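PDB 3FHK: bacilliredoxin BrxA, which removes bacillithiol from S-bacillithiolated proteins such as OhrR and MetE, acting as a dithiol bacilliredoxin with a CXC redox centre. Local coordinates for residues 27-31 and 81-85. The protein carries 2 engineered substitutions. Sequence-based numbering, arbitrary orientation.
Sequences GFEEL and TVTVF
The ring of F28 lies against T81 at the start of a short parallel pairing between 27-31 and 81-85. From its CB, which rests 4.1 Å from T83 CG2, the side chain runs across the neighbouring strand, CG anti to its own carbonyl carbon (chi1 -68°). All six ring atoms gather round T81 CB, CD2 closest at 3.5 Å and CD1 and CE1 farther off, while CE2 and CZ also meet T81 CG2. T81 CB stands over one ring face as a CH-pi donor, 3.6 Å from the centroid, while V82 O sits at the ring edge. L49 and V51 of strand 47-53 and T68 of helix 57-73 also touch F28; an alanine here would probably open a gap between T81 and these residues and leave the T81 methine without its aromatic partner. Three backbone bonds hold the two segments together: E29 N to T81 O, T83 N to E29 O at 2.8 Å, and L31 N to T83 O, nearly straight at 173°. T81 OG1 adds a weak bond to the carbonyl O of G27, the C-prime residue of the Schellman motif that ends helix 2-24. At the other end a water donates to L31 O and accepts from F85 N, continuing the link where direct pairing stops. On the face of V82, L31 CD1 packs on V82 CG2 at 3.8 Å, with F40 of helix 34-43 touching both residues. Thus 29-30 forms an outer strand of the mixed sheet, parallel to 80-85, which in turn pairs with 47-53; helices flank both faces, as in the thioredoxin superfamily.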
# COMPACT_ATOMS: atom_id res chain seq x y z
N GLY A 27 -32.75 -7.02 -6.96
CA GLY A 27 -33.92 -6.61 -6.21
C GLY A 27 -33.77 -6.65 -4.69
O GLY A 27 -34.70 -6.31 -3.99
N PHE A 28 -32.61 -7.07 -4.18
CA PHE A 28 -32.35 -6.97 -2.73
C PHE A 28 -32.04 -5.53 -2.35
O PHE A 28 -31.10 -4.92 -2.87
CB PHE A 28 -31.21 -7.88 -2.25
CG PHE A 28 -31.54 -9.34 -2.33
CD1 PHE A 28 -31.76 -9.95 -3.56
CD2 PHE A 28 -31.63 -10.11 -1.18
CE1 PHE A 28 -32.07 -11.30 -3.65
CE2 PHE A 28 -31.94 -11.46 -1.25
CZ PHE A 28 -32.16 -12.06 -2.49
N GLU A 29 -32.86 -4.98 -1.46
CA GLU A 29 -32.66 -3.63 -0.96
C GLU A 29 -31.54 -3.56 0.06
O GLU A 29 -31.52 -4.31 1.04
CB GLU A 29 -33.95 -3.08 -0.35
CG GLU A 29 -33.76 -1.72 0.28
CD GLU A 29 -35.07 -1.06 0.62
OE1 GLU A 29 -36.06 -1.30 -0.11
OE2 GLU A 29 -35.12 -0.29 1.61
N GLU A 30 -30.62 -2.64 -0.17
CA GLU A 30 -29.53 -2.37 0.75
C GLU A 30 -30.02 -1.60 1.97
O GLU A 30 -30.70 -0.59 1.83
CB GLU A 30 -28.45 -1.54 0.06
CG GLU A 30 -27.34 -2.35 -0.53
CD GLU A 30 -26.12 -1.52 -0.83
OE1 GLU A 30 -26.23 -0.54 -1.60
OE2 GLU A 30 -25.04 -1.86 -0.31
N LEU A 31 -29.68 -2.08 3.16
CA LEU A 31 -29.84 -1.27 4.36
C LEU A 31 -28.44 -0.99 4.87
O LEU A 31 -27.78 -1.87 5.39
CB LEU A 31 -30.70 -1.98 5.39
CG LEU A 31 -32.03 -2.45 4.80
CD1 LEU A 31 -32.62 -3.58 5.63
CD2 LEU A 31 -33.03 -1.30 4.66
N THR A 81 -36.93 -8.70 0.08
CA THR A 81 -35.54 -9.14 0.06
C THR A 81 -34.67 -7.94 0.40
O THR A 81 -34.80 -6.87 -0.18
CB THR A 81 -35.13 -9.61 -1.34
OG1 THR A 81 -35.49 -8.61 -2.28
CG2 THR A 81 -35.83 -10.92 -1.70
N VAL A 82 -33.77 -8.13 1.35
CA VAL A 82 -32.94 -7.01 1.78
C VAL A 82 -31.60 -7.56 2.23
O VAL A 82 -31.43 -8.75 2.48
CB VAL A 82 -33.59 -6.21 2.92
CG1 VAL A 82 -35.02 -5.84 2.58
CG2 VAL A 82 -33.53 -6.99 4.22
N THR A 83 -30.62 -6.68 2.32
CA THR A 83 -29.31 -7.14 2.70
C THR A 83 -28.59 -6.09 3.53
O THR A 83 -28.83 -4.89 3.39
CB THR A 83 -28.46 -7.54 1.46
OG1 THR A 83 -27.13 -7.86 1.89
CG2 THR A 83 -28.42 -6.41 0.43
N VAL A 84 -27.74 -6.59 4.41
CA VAL A 84 -26.80 -5.76 5.12
C VAL A 84 -25.44 -6.35 4.84
O VAL A 84 -25.31 -7.57 4.69
CB VAL A 84 -27.07 -5.76 6.63
CG1 VAL A 84 -28.29 -4.89 6.96
CG2 VAL A 84 -27.28 -7.19 7.12
N PHE A 85 -24.43 -5.50 4.75
CA PHE A 85 -23.09 -5.93 4.37
C PHE A 85 -22.16 -5.96 5.56
O PHE A 85 -21.61 -4.93 5.96
CB PHE A 85 -22.52 -5.01 3.29
CG PHE A 85 -21.52 -5.69 2.40
CD1 PHE A 85 -20.40 -6.28 2.93
CD2 PHE A 85 -21.71 -5.74 1.03
CE1 PHE A 85 -19.48 -6.92 2.12
CE2 PHE A 85 -20.80 -6.38 0.22
CZ PHE A 85 -19.68 -6.97 0.77
O HOH W 1 -25.73 -3.03 4.21